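Local coordinates for protein hydrogenase maturation factor (Thermoanaerobacter tengcongensis, PDB 3VTH) that probably transfers a carbamoyl group from carbamoyl phosphate to the C-terminal cysteine of HypE, consuming ATP, during maturation of [NiFe]-hydrogenases, at residues 600-604 against 652-656; 624-629 against 670-674; 678-682 against 713-717. All coordinates share one frame; numbering follows the deposited sequence.

Contact 1 of 3, residues 600-604 against 652-656. With AP2 (phosphomethylphosphonic acid adenosyl ester), chain H.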
loop_
_atom_site.group_PDB
_atom_site.type_symbol
_atom_site.label_atom_id
_atom_site.label_comp_id
_atom_site.label_asym_id
_atom_site.label_seq_id
_atom_site.Cartn_x
_atom_site.Cartn_y
_atom_site.Cartn_z
ATOM N N PHE A 600 24.329 5.135 -2.882
ATOM C CA PHE A 600 25.356 4.771 -1.882
ATOM C C PHE A 600 25.294 3.259 -1.615
ATOM O O PHE A 600 26.323 2.553 -1.703
ATOM C CB PHE A 600 25.173 5.592 -0.587
ATOM C CG PHE A 600 26.386 5.642 0.332
ATOM C CD1 PHE A 600 27.582 4.985 0.031
ATOM C CD2 PHE A 600 26.293 6.327 1.552
ATOM C CE1 PHE A 600 28.689 5.041 0.909
ATOM C CE2 PHE A 600 27.390 6.379 2.439
ATOM C CZ PHE A 600 28.592 5.728 2.113
ATOM N N PHE A 601 24.095 2.754 -1.325
ATOM C CA PHE A 601 23.896 1.309 -1.163
ATOM C C PHE A 601 24.352 0.521 -2.391
ATOM O O PHE A 601 25.052 -0.482 -2.246
ATOM C CB PHE A 601 22.430 0.971 -0.836
ATOM C CG PHE A 601 22.150 0.898 0.642
ATOM C CD1 PHE A 601 21.858 -0.329 1.244
ATOM C CD2 PHE A 601 22.176 2.052 1.431
ATOM C CE1 PHE A 601 21.590 -0.406 2.626
ATOM C CE2 PHE A 601 21.907 1.986 2.812
ATOM C CZ PHE A 601 21.627 0.751 3.408
ATOM N N ASP A 602 23.985 0.984 -3.592
ATOM C CA ASP A 602 24.393 0.272 -4.825
ATOM C C ASP A 602 25.917 0.250 -4.996
ATOM O O ASP A 602 26.485 -0.765 -5.411
ATOM C CB ASP A 602 23.747 0.879 -6.071
ATOM C CG ASP A 602 22.256 0.551 -6.185
ATOM O OD1 ASP A 602 21.755 -0.313 -5.427
ATOM O OD2 ASP A 602 21.590 1.186 -7.032
ATOM N N ALA A 603 26.570 1.369 -4.674
ATOM C CA ALA A 603 28.041 1.450 -4.733
ATOM C C ALA A 603 28.716 0.419 -3.810
ATOM O O ALA A 603 29.686 -0.261 -4.195
ATOM C CB ALA A 603 28.517 2.878 -4.399
ATOM N N VAL A 604 28.224 0.320 -2.576
ATOM C CA VAL A 604 28.720 -0.686 -1.623
ATOM C C VAL A 604 28.503 -2.101 -2.140
ATOM O O VAL A 604 29.430 -2.923 -2.115
ATOM C CB VAL A 604 28.051 -0.547 -0.227
ATOM C CG1 VAL A 604 28.480 -1.700 0.709
ATOM C CG2 VAL A 604 28.382 0.819 0.381
ATOM N N ILE A 652 34.127 6.655 3.216
ATOM C CA ILE A 652 33.555 5.470 3.826
ATOM C C ILE A 652 33.791 4.268 2.904
ATOM O O ILE A 652 34.165 3.188 3.374
ATOM C CB ILE A 652 32.037 5.680 4.103
ATOM C CG1 ILE A 652 31.857 6.740 5.193
ATOM C CG2 ILE A 652 31.339 4.365 4.513
ATOM C CD1 ILE A 652 30.498 7.356 5.227
ATOM N N LEU A 653 33.607 4.471 1.591
ATOM C CA LEU A 653 33.880 3.407 0.611
ATOM C C LEU A 653 35.338 2.931 0.674
ATOM O O LEU A 653 35.603 1.752 0.471
ATOM C CB LEU A 653 33.507 3.825 -0.822
ATOM C CG LEU A 653 32.027 4.060 -1.154
ATOM C CD1 LEU A 653 31.886 4.529 -2.605
ATOM C CD2 LEU A 653 31.191 2.801 -0.918
ATOM N N ARG A 654 36.272 3.835 0.965
ATOM C CA ARG A 654 37.688 3.441 1.161
ATOM C C ARG A 654 37.873 2.392 2.238
ATOM O O ARG A 654 38.605 1.431 2.034
ATOM C CB ARG A 654 38.547 4.632 1.548
ATOM C CG ARG A 654 38.942 5.455 0.382
ATOM C CD ARG A 654 39.985 6.482 0.740
ATOM N NE ARG A 654 39.774 7.661 -0.091
ATOM C CZ ARG A 654 40.468 8.787 0.003
ATOM N NH1 ARG A 654 41.440 8.893 0.896
ATOM N NH2 ARG A 654 40.187 9.801 -0.802
ATOM N N GLN A 655 37.223 2.593 3.386
ATOM C CA GLN A 655 37.320 1.660 4.521
ATOM C C GLN A 655 36.602 0.335 4.219
ATOM O O GLN A 655 37.064 -0.731 4.614
ATOM C CB GLN A 655 36.752 2.297 5.795
ATOM C CG GLN A 655 37.504 3.564 6.293
ATOM C CD GLN A 655 36.624 4.425 7.172
ATOM O OE1 GLN A 655 36.072 5.442 6.723
ATOM N NE2 GLN A 655 36.420 3.989 8.400
ATOM N N ILE A 656 35.465 0.417 3.532
ATOM C CA ILE A 656 34.723 -0.770 3.101
ATOM C C ILE A 656 35.560 -1.656 2.181
ATOM O O ILE A 656 35.635 -2.875 2.395
ATOM C CB ILE A 656 33.414 -0.384 2.397
ATOM C CG1 ILE A 656 32.388 0.074 3.433
ATOM C CG2 ILE A 656 32.859 -1.569 1.586
ATOM C CD1 ILE A 656 31.176 0.789 2.839
HETATM P PB AP2 H . 12.911 7.377 -5.661
HETATM O O1B AP2 H . 14.266 6.857 -5.251
HETATM O O2B AP2 H . 12.383 8.548 -4.891
HETATM O O3B AP2 H . 12.781 7.492 -7.159
HETATM C C3A AP2 H . 11.821 5.991 -5.241
HETATM P PA AP2 H . 11.657 5.648 -3.465
HETATM O O1A AP2 H . 10.517 4.638 -3.476
HETATM O O2A AP2 H . 11.575 6.852 -2.559
HETATM O "O5'" AP2 H . 13.042 4.913 -3.064
HETATM C "C5'" AP2 H . 13.268 3.606 -3.578
HETATM C "C4'" AP2 H . 14.741 3.342 -3.364
HETATM O "O4'" AP2 H . 14.987 3.100 -1.978
HETATM C "C3'" AP2 H . 15.218 2.090 -4.074
HETATM O "O3'" AP2 H . 15.438 2.346 -5.464
HETATM C "C2'" AP2 H . 16.482 1.804 -3.288
HETATM O "O2'" AP2 H . 17.506 2.645 -3.832
HETATM C "C1'" AP2 H . 16.118 2.227 -1.858
HETATM N N9 AP2 H . 15.809 0.982 -1.098
HETATM C C8 AP2 H . 14.794 0.109 -1.312
HETATM N N7 AP2 H . 14.851 -0.949 -0.458
HETATM C C5 AP2 H . 15.925 -0.761 0.334
HETATM C C6 AP2 H . 16.573 -1.497 1.449
HETATM N N6 AP2 H . 16.065 -2.667 1.912
HETATM N N1 AP2 H . 17.699 -0.952 1.987
HETATM C C2 AP2 H . 18.215 0.222 1.562
HETATM N N3 AP2 H . 17.683 0.932 0.544
HETATM C C4 AP2 H . 16.560 0.498 -0.094
#

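Contact 2 of 3, residues 624-629 against 670-674. With AP2 (phosphomethylphosphonic acid adenosyl ester), chain H.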
loop_
_atom_site.group_PDB
_atom_site.type_symbol
_atom_site.label_atom_id
_atom_site.label_comp_id
_atom_site.label_asym_id
_atom_site.label_seq_id
_atom_site.Cartn_x
_atom_site.Cartn_y
_atom_site.Cartn_z
ATOM N N LEU A 624 21.929 -6.614 0.099
ATOM C CA LEU A 624 22.900 -6.125 1.071
ATOM C C LEU A 624 22.339 -6.168 2.495
ATOM O O LEU A 624 23.013 -6.634 3.423
ATOM C CB LEU A 624 23.364 -4.710 0.681
ATOM C CG LEU A 624 24.569 -4.079 1.377
ATOM C CD1 LEU A 624 25.827 -4.947 1.234
ATOM C CD2 LEU A 624 24.806 -2.661 0.835
ATOM N N GLU A 625 21.093 -5.721 2.655
ATOM C CA GLU A 625 20.404 -5.795 3.944
ATOM C C GLU A 625 20.191 -7.238 4.408
ATOM O O GLU A 625 20.414 -7.554 5.581
ATOM C CB GLU A 625 19.044 -5.055 3.899
ATOM C CG GLU A 625 18.341 -5.005 5.288
ATOM C CD GLU A 625 16.849 -4.640 5.232
ATOM O OE1 GLU A 625 16.316 -4.390 4.133
ATOM O OE2 GLU A 625 16.201 -4.620 6.305
ATOM N N SER A 626 19.780 -8.111 3.488
ATOM C CA SER A 626 19.492 -9.503 3.829
ATOM C C SER A 626 20.700 -10.283 4.341
ATOM O O SER A 626 20.542 -11.208 5.128
ATOM C CB SER A 626 18.901 -10.264 2.641
ATOM O OG SER A 626 17.610 -9.752 2.335
ATOM N N LEU A 627 21.891 -9.925 3.891
ATOM C CA LEU A 627 23.070 -10.716 4.265
ATOM C C LEU A 627 23.788 -10.203 5.517
ATOM O O LEU A 627 24.780 -10.793 5.961
ATOM C CB LEU A 627 24.030 -10.846 3.072
ATOM C CG LEU A 627 24.553 -9.558 2.440
ATOM C CD1 LEU A 627 25.710 -8.963 3.252
ATOM C CD2 LEU A 627 25.014 -9.832 0.993
ATOM N N MET A 628 23.303 -9.108 6.089
ATOM C CA MET A 628 24.053 -8.452 7.163
ATOM C C MET A 628 24.213 -9.293 8.441
ATOM O O MET A 628 23.329 -10.064 8.809
ATOM C CB MET A 628 23.529 -7.036 7.443
ATOM C CG MET A 628 22.427 -6.885 8.451
ATOM S SD MET A 628 22.346 -5.117 8.901
ATOM C CE MET A 628 23.177 -5.163 10.460
ATOM N N ALA A 629 25.371 -9.151 9.086
ATOM C CA ALA A 629 25.645 -9.858 10.325
ATOM C C ALA A 629 25.137 -9.044 11.506
ATOM O O ALA A 629 24.512 -7.982 11.335
ATOM C CB ALA A 629 27.162 -10.144 10.473
ATOM N N SER A 670 28.585 -5.309 5.605
ATOM C CA SER A 670 27.256 -4.720 5.446
ATOM C C SER A 670 26.763 -4.151 6.772
ATOM O O SER A 670 26.235 -3.037 6.819
ATOM C CB SER A 670 26.270 -5.769 4.932
ATOM O OG SER A 670 24.991 -5.172 4.766
ATOM N N ALA A 671 26.930 -4.924 7.846
ATOM C CA ALA A 671 26.524 -4.472 9.171
ATOM C C ALA A 671 27.244 -3.166 9.541
ATOM O O ALA A 671 26.617 -2.216 10.000
ATOM C CB ALA A 671 26.769 -5.565 10.219
ATOM N N LYS A 672 28.556 -3.129 9.316
ATOM C CA LYS A 672 29.369 -1.935 9.600
ATOM C C LYS A 672 28.902 -0.733 8.776
ATOM O O LYS A 672 28.873 0.411 9.263
ATOM C CB LYS A 672 30.844 -2.220 9.307
ATOM C CG LYS A 672 31.561 -3.143 10.319
ATOM C CD LYS A 672 33.051 -3.319 9.959
ATOM C CE LYS A 672 33.895 -2.110 10.355
ATOM N NZ LYS A 672 35.342 -2.366 10.095
ATOM N N PHE A 673 28.575 -0.980 7.516
ATOM C CA PHE A 673 28.051 0.080 6.656
ATOM C C PHE A 673 26.694 0.606 7.149
ATOM O O PHE A 673 26.503 1.829 7.224
ATOM C CB PHE A 673 27.988 -0.378 5.186
ATOM C CG PHE A 673 27.185 0.526 4.303
ATOM C CD1 PHE A 673 27.601 1.835 4.055
ATOM C CD2 PHE A 673 26.000 0.073 3.725
ATOM C CE1 PHE A 673 26.830 2.696 3.248
ATOM C CE2 PHE A 673 25.228 0.916 2.911
ATOM C CZ PHE A 673 25.643 2.228 2.672
ATOM N N HIS A 674 25.759 -0.296 7.475
ATOM C CA HIS A 674 24.429 0.117 7.980
ATOM C C HIS A 674 24.603 0.968 9.250
ATOM O O HIS A 674 23.987 2.025 9.395
ATOM C CB HIS A 674 23.543 -1.093 8.286
ATOM C CG HIS A 674 22.877 -1.701 7.085
ATOM N ND1 HIS A 674 23.536 -2.538 6.210
ATOM C CD2 HIS A 674 21.599 -1.616 6.637
ATOM C CE1 HIS A 674 22.693 -2.938 5.270
ATOM N NE2 HIS A 674 21.509 -2.397 5.509
HETATM P PB AP2 H . 12.911 7.377 -5.661
HETATM O O1B AP2 H . 14.266 6.857 -5.251
HETATM O O2B AP2 H . 12.383 8.548 -4.891
HETATM O O3B AP2 H . 12.781 7.492 -7.159
HETATM C C3A AP2 H . 11.821 5.991 -5.241
HETATM P PA AP2 H . 11.657 5.648 -3.465
HETATM O O1A AP2 H . 10.517 4.638 -3.476
HETATM O O2A AP2 H . 11.575 6.852 -2.559
HETATM O "O5'" AP2 H . 13.042 4.913 -3.064
HETATM C "C5'" AP2 H . 13.268 3.606 -3.578
HETATM C "C4'" AP2 H . 14.741 3.342 -3.364
HETATM O "O4'" AP2 H . 14.987 3.100 -1.978
HETATM C "C3'" AP2 H . 15.218 2.090 -4.074
HETATM O "O3'" AP2 H . 15.438 2.346 -5.464
HETATM C "C2'" AP2 H . 16.482 1.804 -3.288
HETATM O "O2'" AP2 H . 17.506 2.645 -3.832
HETATM C "C1'" AP2 H . 16.118 2.227 -1.858
HETATM N N9 AP2 H . 15.809 0.982 -1.098
HETATM C C8 AP2 H . 14.794 0.109 -1.312
HETATM N N7 AP2 H . 14.851 -0.949 -0.458
HETATM C C5 AP2 H . 15.925 -0.761 0.334
HETATM C C6 AP2 H . 16.573 -1.497 1.449
HETATM N N6 AP2 H . 16.065 -2.667 1.912
HETATM N N1 AP2 H . 17.699 -0.952 1.987
HETATM C C2 AP2 H . 18.215 0.222 1.562
HETATM N N3 AP2 H . 17.683 0.932 0.544
HETATM C C4 AP2 H . 16.560 0.498 -0.094
#

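Contact 3 of 3, residues 678-682 against 713-717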
loop_
_atom_site.group_PDB
_atom_site.type_symbol
_atom_site.label_atom_id
_atom_site.label_comp_id
_atom_site.label_asym_id
_atom_site.label_seq_id
_atom_site.Cartn_x
_atom_site.Cartn_y
_atom_site.Cartn_z
ATOM N N VAL A 678 23.461 4.928 10.172
ATOM C CA VAL A 678 22.759 5.235 11.418
ATOM C C VAL A 678 23.518 6.271 12.237
ATOM O O VAL A 678 22.933 7.280 12.659
ATOM C CB VAL A 678 22.446 3.952 12.251
ATOM C CG1 VAL A 678 21.928 4.293 13.670
ATOM C CG2 VAL A 678 21.437 3.084 11.497
ATOM N N ASN A 679 24.818 6.041 12.435
ATOM C CA ASN A 679 25.618 6.893 13.296
ATOM C C ASN A 679 25.749 8.324 12.785
ATOM O O ASN A 679 25.512 9.263 13.552
ATOM C CB ASN A 679 26.986 6.256 13.593
ATOM C CG ASN A 679 26.864 5.043 14.511
ATOM O OD1 ASN A 679 25.811 4.810 15.097
ATOM N ND2 ASN A 679 27.928 4.269 14.631
ATOM N N PHE A 680 26.080 8.501 11.503
ATOM C CA PHE A 680 26.202 9.866 10.987
ATOM C C PHE A 680 24.866 10.623 10.926
ATOM O O PHE A 680 24.826 11.833 11.143
ATOM C CB PHE A 680 27.088 9.997 9.720
ATOM C CG PHE A 680 26.487 9.474 8.415
ATOM C CD1 PHE A 680 25.296 9.987 7.898
ATOM C CD2 PHE A 680 27.195 8.555 7.640
ATOM C CE1 PHE A 680 24.779 9.537 6.683
ATOM C CE2 PHE A 680 26.678 8.106 6.401
ATOM C CZ PHE A 680 25.469 8.602 5.933
ATOM N N THR A 681 23.783 9.887 10.691
ATOM C CA THR A 681 22.450 10.478 10.636
ATOM C C THR A 681 22.060 10.976 12.030
ATOM O O THR A 681 21.566 12.095 12.192
ATOM C CB THR A 681 21.414 9.467 10.100
ATOM O OG1 THR A 681 21.856 8.951 8.841
ATOM C CG2 THR A 681 20.057 10.118 9.917
ATOM N N TYR A 682 22.303 10.140 13.033
ATOM C CA TYR A 682 22.076 10.506 14.421
ATOM C C TYR A 682 22.888 11.749 14.792
ATOM O O TYR A 682 22.371 12.686 15.416
ATOM C CB TYR A 682 22.437 9.325 15.329
ATOM C CG TYR A 682 22.484 9.647 16.804
ATOM C CD1 TYR A 682 21.343 9.543 17.591
ATOM C CD2 TYR A 682 23.677 10.039 17.412
ATOM C CE1 TYR A 682 21.379 9.826 18.958
ATOM C CE2 TYR A 682 23.731 10.331 18.776
ATOM C CZ TYR A 682 22.573 10.213 19.539
ATOM O OH TYR A 682 22.602 10.500 20.876
ATOM N N LEU A 713 17.736 3.571 13.868
ATOM C CA LEU A 713 17.708 5.024 13.936
ATOM C C LEU A 713 16.607 5.493 14.870
ATOM O O LEU A 713 16.842 6.366 15.692
ATOM C CB LEU A 713 17.563 5.636 12.535
ATOM C CG LEU A 713 18.021 7.066 12.260
ATOM C CD1 LEU A 713 19.343 7.453 12.931
ATOM C CD2 LEU A 713 18.108 7.244 10.733
ATOM N N ILE A 714 15.424 4.888 14.777
ATOM C CA ILE A 714 14.346 5.210 15.707
ATOM C C ILE A 714 14.786 4.942 17.155
ATOM O O ILE A 714 14.562 5.766 18.038
ATOM C CB ILE A 714 13.038 4.432 15.410
ATOM C CG1 ILE A 714 12.359 4.935 14.133
ATOM C CG2 ILE A 714 12.054 4.530 16.600
ATOM C CD1 ILE A 714 11.129 4.089 13.711
ATOM N N GLU A 715 15.415 3.795 17.395
ATOM C CA GLU A 715 15.871 3.456 18.746
ATOM C C GLU A 715 16.921 4.443 19.254
ATOM O O GLU A 715 16.764 5.003 20.345
ATOM C CB GLU A 715 16.413 2.032 18.803
ATOM C CG GLU A 715 15.330 0.936 18.663
ATOM C CD GLU A 715 15.922 -0.467 18.554
ATOM O OE1 GLU A 715 17.158 -0.614 18.647
ATOM O OE2 GLU A 715 15.156 -1.429 18.394
ATOM N N LYS A 716 17.968 4.663 18.456
ATOM C CA LYS A 716 19.080 5.524 18.857
ATOM C C LYS A 716 18.627 6.965 19.148
ATOM O O LYS A 716 19.023 7.557 20.153
ATOM C CB LYS A 716 20.190 5.518 17.805
ATOM C CG LYS A 716 21.502 6.034 18.359
ATOM C CD LYS A 716 22.639 5.998 17.357
ATOM C CE LYS A 716 23.952 6.085 18.122
ATOM N NZ LYS A 716 25.084 6.471 17.249
ATOM N N LEU A 717 17.784 7.498 18.269
ATOM C CA LEU A 717 17.254 8.847 18.412
ATOM C C LEU A 717 16.321 8.951 19.610
ATOM O O LEU A 717 16.373 9.943 20.352
ATOM C CB LEU A 717 16.526 9.275 17.128
ATOM C CG LEU A 717 17.341 9.559 15.860
ATOM C CD1 LEU A 717 16.400 9.618 14.651
ATOM C CD2 LEU A 717 18.133 10.868 16.008
#

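Contact 1 of 3, residues 600-604 against 652-656
Phe600 meets helix 649-662 with the rim of its ring: Leu653 CD2 and the CB of Ile652 both lie at the edge, in the ring plane. The next ring along, that of Phe601, turns its face to the bound nucleotide analogue, AP2 C2 standing 3.6 Å above the Phe601 plane, displaced to the rim. Helices 597-607 and 649-662 belong to the second subdomain of the Kae1-like, actin-type ATPase fold, and their short segments run nearly parallel, at 26°, with axes 11.3 Å apart. That spacing is bridged by apolar side chains alone; no hydrogen bond crosses. With CG anti to the backbone N (chi1 -162°), Phe600 extends across the gap, edge first, bringing CE1 to 3.8 Å from Leu653 CD2 and CZ to 3.9 Å from Ile652 CG2. The Leu653 branches divide the work: CD2 serves Phe600 and Val604, while CD1 lies 4.2 Å from Ala603 CB. All the touching residues are buried. Phe558 of helix 551-559 touches Phe600, Ala603 and Leu653, and Phe673 of helix 666-692 meets Phe600 edge-to-face. Helix 597-607 thus has two working sides, adenine on one and helix 649-662 on the other. A single methyl finishes the second: Val604 CG2, beside the backbone N, lies 3.7 Å from Leu653 CD2 and equally far from Ile656 CD1.

Contact 2 of 3, residues 624-629 against 670-674
Ser670, Met628 and His674 are central here, and each touches the other segment in its own way. Ser670 provides the one hydrogen bond that crosses: Ser670 OG donates to Leu624 O at 2.8 Å, coming from well above the carbonyl plane. Near the C-terminal end of helix 619-626, the hydroxyl gives the Leu624 carbonyl a partner from another helix. Leu627 CD1 and Met628 CB pack round the same serine.

Met628 follows the helix in the chain, and its CA is 5.1 Å from that of Ala671. Its CG sits between the backbone N and the carbonyl carbon (chi1 89°), and a bend at chi3 turns the end of the chain so that sulfur and methyl find different partners. Met628 SD lies over one face of the His674 ring, 4.0 Å from the centroid and 15° off the normal, a Met-aromatic contact; Met628 CE rests 3.6 Å from Ala671 CB.

The rotation of His674 is fixed by its ND1, which donates to Ser670 O at 2.8 Å in the ring plane, with an N-H...O angle of 164°; the same carbonyl also accepts His674 N. NE2 pairs with Asn706 ND2, which also bonds AP2, making the histidine a second-shell residue of the pocket. Were His674 replaced by an alanine, Met628 SD would probably lose its aromatic face and Asn706, its imidazole partner gone, would be freer to turn. Glu625, whose CB lies near His674 NE2, accepts AP2 N6 at OE1, 2.8 Å away, while its OE2 takes Arg707 N.

The junction joins the end of helix 619-626 to helix 666-692, with Phe601 and Val604 of helix 597-607 against Leu624 and with Tyr708 and Leu709 of helix 707-719 against Met628 and His674.

Contact 3 of 3, residues 678-682 against 713-717
The axes of segments 678-682 and 713-717 pass at 10.1 Å with a signed crossing angle of -44°. Across them the CA atoms of Val678 and Leu713 are 5.6 Å apart. Both helices lie on the parallel part of the sheet in this actin-type ATPase subdomain: helix 707-719 is the connection of a beta-alpha-beta crossover between strands 696-700 and 723-726, and helix 666-692 packs beside it, its Thr681 touching Ile504 of strand 501-507.

The buried side of the interface belongs to Leu713. With CG anti to the backbone N (chi1 -157°), Leu713 brings both methyls up to helix 666-692: Leu713 CD2 reaches Thr681 CG2 at 3.6 Å, the two side chains crossing at about a right angle, while Leu713 CD1 comes to 3.6 Å from Val678 O and also touches Val678 CG1. Thr681 thus offers its methyl to the leucine and sends OG1 elsewhere, to Val677 O and to the hydroxyl of Tyr506. Leu717 CD2 adds an apolar touch at Tyr682 CD1.

On the partly exposed side of the interface, Lys716 and Tyr682 are the two residues with the most surface covered, together nearly half of the total. The lysine runs out extended across one face of the phenol ring, so that its methylenes and its ammonium group use the ring in succession. Lys716 CD makes a CH-pi contact over the face, 4.0 Å from the centroid of the Tyr682 ring. Lys716 NZ, further along, lies 4.4 Å from the Tyr682 centroid and 33° off the normal, an off-centre cation-pi pair. Its hydrogen-bonding partner is an amide: Lys716 NZ donates to Asn679 OD1 at 2.8 Å, approaching from above the carbonyl plane.

How the contacts relate
From the N terminus, helix 597-607 comes first and helix 619-626 follows, before either has met its partner. Helix 649-662 then closes contact 1 after 47 intervening residues, and helix 666-692 closes contact 2 after 40, so these two loops cross. Their centres are 12 Å apart and they touch: Phe673 meets Phe600, Phe601 and Val604, and His674 meets Phe601, while AP2 touches both. Contact 3 opens further along helix 666-692 and closes on helix 707-719, in series with the others. That long helix therefore links the nucleotide-side helices to the crossover helix on the sheet; Ile652 CD1 also packs on Phe680.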